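Local coordinates for aldehyde dehydrogenase (Trypanosoma brucei, PDB 5MYP), which probably oxidises aldehydes to carboxylic acids with NAD+ as the electron acceptor, at residues A[70-73]-A[74-78]; A[130-133]-A[134-138]. One frame throughout, in Å; residues are numbered along the deposited sequence.

Overall arrangement
Both contacts are local: contact 1 between neighbouring turns of helix 69-95, contact 2 at the N-terminal end of helix 132-143 and the loop leading into it. Their centres lie about 13 Å apart, and the two helices meet directly. Glu-76 OE1 of contact 1 probably accepts hydrogen bonds from Leu-132 N at 2.8 Å and Leu-131 N at 2.9 Å. Both contacts are largely buried, but in different ways. Contact 1 carries three carboxylates and faces the second subunit. Contact 2 lies nearer the centre of the chain, is mostly leucine, isoleucine and proline, and no other chain touches it. Each departs from regular helix: a wide turn in one, a proline kink in the other.

Contact 1 of 2, residues A[70-73]-A[74-78]; sequences DETV and VMEIL
The methyl CG2 of Thr-72 stands above one face of the flat Glu-76 carboxylate, out beyond OE2 and 4.1 Å from that oxygen; the two side chains cross obliquely. OE2 forms a salt bridge with Arg-67, and OE1 is held by the loop leading into helix 132-143. This grip probably fixes the group's rotation. The carboxylate of Glu-71 points off the helix, to Tyr-477 of the second subunit and Asn-254 N. Met-75 CG rests 3.2 Å from Glu-71 O, which also accepts the Met-75 N-H; the Glu-71 side chain stays 4.3 Å from Met-75 CG, at its own CG. Thr-72 O accepts two N-H groups, from Glu-76 N at 2.8 Å, tilted 32° from the carbonyl plane, and from Ile-77 N at 3.1 Å, in that plane. Val-73 O bonds to Leu-78 N at 2.9 Å, five residues on. That spacing brings Leu-78 CG to 3.8 Å from Val-73 CG1, the methyl set anti to the backbone N (chi1 168°). Leu-489 of the second subunit packs on Val-73 and Ile-77. Two successive bonds spanning five residues mark a pi-type turn, or pi-bulge, within helix 69-95, which lies against helix 479-489 of the second subunit.

Contact 2 of 2, residues A[130-133]-A[134-138]; sequences PLLL and ILQPL
Gln-136 runs alongside Leu-132, both side chains pointing the same way. Its CB starts 3.1 Å from Leu-132 O, the carbonyl that also accepts the N-H of Gln-136 at 2.8 Å. CG stands anti to the backbone N (chi1 -171°), and the extended chain carries the amide out along the leucine. At its end CD lies near Leu-132 CD1, and OE1 comes closer, 3.4 Å from the same methyl. The other amide atom, NE2, bonds to Glu-83 of helix 69-95, which helps to hold the amide in place.

Leu-131 and Leu-135 form a second pair. Their CD1 methyls meet at 3.6 Å, and both residues also pack on Leu-80. Leu-131 O takes the N-H of Leu-135 at 2.9 Å, nearly along the C=O axis, and a weak bond from Ile-134 N. Ile-134 CG2 sits between its own backbone N and carbonyl carbon, which turns this methyl back onto Pro-130 O at 3.3 Å.

Pro-137 has no N-H to give. Its ring CG lies 3.7 Å from Leu-133 O, and the helix kinks there. The side chain of Leu-133 is about 6 Å from that of Cys-259, predicted to be an active-site residue. This is the N-terminal part of the crossover helix in a beta-alpha-beta unit, between strands 110-124 and 147-151 of the Rossmann-like domain, beside the predicted active site.

Contact 1 of 2, residues A[70-73]-A[74-78]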
loop_
_atom_site.group_PDB
_atom_site.type_symbol
_atom_site.label_atom_id
_atom_site.label_comp_id
_atom_site.label_asym_id
_atom_site.label_seq_id
_atom_site.Cartn_x
_atom_site.Cartn_y
_atom_site.Cartn_z
ATOM N N ASP A 70 -16.871 -29.730 -11.430
ATOM C CA ASP A 70 -17.519 -29.311 -10.183
ATOM C C ASP A 70 -16.559 -28.601 -9.224
ATOM O O ASP A 70 -16.958 -27.653 -8.548
ATOM C CB ASP A 70 -18.162 -30.515 -9.473
ATOM C CG ASP A 70 -19.317 -31.127 -10.267
ATOM O OD1 ASP A 70 -19.739 -30.553 -11.294
ATOM O OD2 ASP A 70 -19.796 -32.202 -9.857
ATOM N N GLU A 71 -15.307 -29.057 -9.168
ATOM C CA GLU A 71 -14.277 -28.382 -8.367
ATOM C C GLU A 71 -14.011 -26.978 -8.919
ATOM O O GLU A 71 -13.923 -26.015 -8.158
ATOM C CB GLU A 71 -12.980 -29.195 -8.328
ATOM C CG GLU A 71 -12.033 -28.784 -7.205
ATOM C CD GLU A 71 -10.848 -29.724 -7.044
ATOM O OE1 GLU A 71 -11.060 -30.953 -6.964
ATOM O OE2 GLU A 71 -9.700 -29.238 -6.987
ATOM N N THR A 72 -13.901 -26.874 -10.240
ATOM C CA THR A 72 -13.712 -25.586 -10.913
ATOM C C THR A 72 -14.907 -24.647 -10.727
ATOM O O THR A 72 -14.722 -23.438 -10.560
ATOM C CB THR A 72 -13.429 -25.785 -12.417
ATOM O OG1 THR A 72 -12.253 -26.587 -12.567
ATOM C CG2 THR A 72 -13.219 -24.446 -13.135
ATOM N N VAL A 73 -16.119 -25.198 -10.752
ATOM C CA VAL A 73 -17.326 -24.404 -10.493
ATOM C C VAL A 73 -17.300 -23.803 -9.081
ATOM O O VAL A 73 -17.551 -22.609 -8.908
ATOM C CB VAL A 73 -18.620 -25.230 -10.736
ATOM C CG1 VAL A 73 -19.856 -24.520 -10.195
ATOM C CG2 VAL A 73 -18.790 -25.517 -12.225
ATOM N N VAL A 74 -16.981 -24.632 -8.090
ATOM C CA VAL A 74 -16.923 -24.205 -6.685
ATOM C C VAL A 74 -15.789 -23.197 -6.440
ATOM O O VAL A 74 -15.991 -22.200 -5.749
ATOM C CB VAL A 74 -16.781 -25.429 -5.734
ATOM C CG1 VAL A 74 -16.454 -25.014 -4.299
ATOM C CG2 VAL A 74 -18.053 -26.265 -5.754
ATOM N N MET A 75 -14.615 -23.457 -7.013
ATOM C CA MET A 75 -13.405 -22.681 -6.707
ATOM C C MET A 75 -13.190 -21.443 -7.584
ATOM O O MET A 75 -12.545 -20.493 -7.137
ATOM C CB MET A 75 -12.162 -23.580 -6.788
ATOM C CG MET A 75 -12.153 -24.754 -5.812
ATOM S SD MET A 75 -12.261 -24.298 -4.070
ATOM C CE MET A 75 -10.757 -23.353 -3.859
ATOM N N GLU A 76 -13.709 -21.450 -8.815
ATOM C CA GLU A 76 -13.449 -20.365 -9.773
ATOM C C GLU A 76 -14.707 -19.699 -10.333
ATOM O O GLU A 76 -14.842 -18.482 -10.230
ATOM C CB GLU A 76 -12.550 -20.855 -10.910
ATOM C CG GLU A 76 -11.186 -21.333 -10.432
ATOM C CD GLU A 76 -10.155 -21.436 -11.545
ATOM O OE1 GLU A 76 -9.692 -20.388 -12.046
ATOM O OE2 GLU A 76 -9.816 -22.575 -11.908
ATOM N N ILE A 77 -15.629 -20.485 -10.892
ATOM C CA ILE A 77 -16.777 -19.930 -11.622
ATOM C C ILE A 77 -17.727 -19.181 -10.686
ATOM O O ILE A 77 -18.052 -18.022 -10.936
ATOM C CB ILE A 77 -17.568 -21.015 -12.400
ATOM C CG1 ILE A 77 -16.668 -21.764 -13.406
ATOM C CG2 ILE A 77 -18.778 -20.406 -13.113
ATOM C CD1 ILE A 77 -16.053 -20.903 -14.495
ATOM N N LEU A 78 -18.162 -19.839 -9.616
ATOM C CA LEU A 78 -19.099 -19.224 -8.663
ATOM C C LEU A 78 -18.527 -17.998 -7.926
ATOM O O LEU A 78 -19.223 -16.994 -7.808
ATOM C CB LEU A 78 -19.656 -20.259 -7.666
ATOM C CG LEU A 78 -20.621 -21.313 -8.225
ATOM C CD1 LEU A 78 -20.970 -22.323 -7.139
ATOM C CD2 LEU A 78 -21.881 -20.687 -8.807
#

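Contact 2 of 2, residues A[130-133]-A[134-138]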
loop_
_atom_site.group_PDB
_atom_site.type_symbol
_atom_site.label_atom_id
_atom_site.label_comp_id
_atom_site.label_asym_id
_atom_site.label_seq_id
_atom_site.Cartn_x
_atom_site.Cartn_y
_atom_site.Cartn_z
ATOM N N PRO A 130 -6.325 -20.503 -12.873
ATOM C CA PRO A 130 -5.931 -19.573 -13.928
ATOM C C PRO A 130 -7.016 -18.621 -14.424
ATOM O O PRO A 130 -6.676 -17.633 -15.074
ATOM C CB PRO A 130 -5.461 -20.503 -15.051
ATOM C CG PRO A 130 -6.253 -21.749 -14.856
ATOM C CD PRO A 130 -6.473 -21.882 -13.382
ATOM N N LEU A 131 -8.289 -18.907 -14.141
ATOM C CA LEU A 131 -9.373 -17.986 -14.484
ATOM C C LEU A 131 -9.648 -17.027 -13.326
ATOM O O LEU A 131 -9.684 -15.813 -13.519
ATOM C CB LEU A 131 -10.644 -18.754 -14.860
ATOM C CG LEU A 131 -11.762 -17.927 -15.506
ATOM C CD1 LEU A 131 -11.303 -17.331 -16.830
ATOM C CD2 LEU A 131 -13.019 -18.770 -15.686
ATOM N N LEU A 132 -9.834 -17.578 -12.127
ATOM C CA LEU A 132 -10.095 -16.777 -10.924
ATOM C C LEU A 132 -9.029 -15.711 -10.689
ATOM O O LEU A 132 -9.349 -14.540 -10.496
ATOM C CB LEU A 132 -10.172 -17.677 -9.687
ATOM C CG LEU A 132 -10.491 -17.004 -8.347
ATOM C CD1 LEU A 132 -11.932 -16.531 -8.330
ATOM C CD2 LEU A 132 -10.208 -17.951 -7.188
ATOM N N LEU A 133 -7.765 -16.122 -10.722
ATOM C CA LEU A 133 -6.670 -15.246 -10.301
ATOM C C LEU A 133 -6.155 -14.303 -11.393
ATOM O O LEU A 133 -5.200 -13.556 -11.161
ATOM C CB LEU A 133 -5.540 -16.082 -9.685
ATOM C CG LEU A 133 -5.980 -16.914 -8.471
ATOM C CD1 LEU A 133 -4.819 -17.738 -7.937
ATOM C CD2 LEU A 133 -6.570 -16.050 -7.364
ATOM N N ILE A 134 -6.780 -14.334 -12.574
ATOM C CA ILE A 134 -6.609 -13.281 -13.582
ATOM C C ILE A 134 -7.860 -12.375 -13.646
ATOM O O ILE A 134 -7.724 -11.147 -13.671
ATOM C CB ILE A 134 -6.195 -13.872 -14.967
ATOM C CG1 ILE A 134 -5.528 -12.807 -15.847
ATOM C CG2 ILE A 134 -7.359 -14.515 -15.703
ATOM C CD1 ILE A 134 -4.057 -12.607 -15.561
ATOM N N LEU A 135 -9.062 -12.961 -13.637
ATOM C CA LEU A 135 -10.300 -12.171 -13.746
ATOM C C LEU A 135 -10.733 -11.461 -12.464
ATOM O O LEU A 135 -11.263 -10.351 -12.541
ATOM C CB LEU A 135 -11.468 -13.018 -14.283
ATOM C CG LEU A 135 -11.415 -13.491 -15.741
ATOM C CD1 LEU A 135 -12.766 -14.095 -16.128
ATOM C CD2 LEU A 135 -11.057 -12.357 -16.692
ATOM N N GLN A 136 -10.534 -12.077 -11.298
ATOM C CA GLN A 136 -10.982 -11.449 -10.041
ATOM C C GLN A 136 -10.300 -10.091 -9.791
ATOM O O GLN A 136 -10.996 -9.120 -9.498
ATOM C CB GLN A 136 -10.860 -12.393 -8.830
ATOM C CG GLN A 136 -11.505 -11.842 -7.565
ATOM C CD GLN A 136 -11.727 -12.882 -6.483
ATOM O OE1 GLN A 136 -10.997 -13.861 -6.378
ATOM N NE2 GLN A 136 -12.687 -12.621 -5.615
ATOM N N PRO A 137 -8.957 -10.005 -9.940
ATOM C CA PRO A 137 -8.304 -8.685 -9.869
ATOM C C PRO A 137 -8.762 -7.711 -10.961
ATOM O O PRO A 137 -8.984 -6.537 -10.676
ATOM C CB PRO A 137 -6.810 -9.008 -10.050
ATOM C CG PRO A 137 -6.675 -10.447 -9.711
ATOM C CD PRO A 137 -7.971 -11.089 -10.098
ATOM N N LEU A 138 -8.891 -8.204 -12.193
ATOM C CA LEU A 138 -9.343 -7.384 -13.320
ATOM C C LEU A 138 -10.704 -6.731 -13.054
ATOM O O LEU A 138 -10.868 -5.534 -13.279
ATOM C CB LEU A 138 -9.405 -8.217 -14.606
ATOM C CG LEU A 138 -9.885 -7.500 -15.873
ATOM C CD1 LEU A 138 -8.953 -6.346 -16.228
ATOM C CD2 LEU A 138 -10.009 -8.486 -17.023
#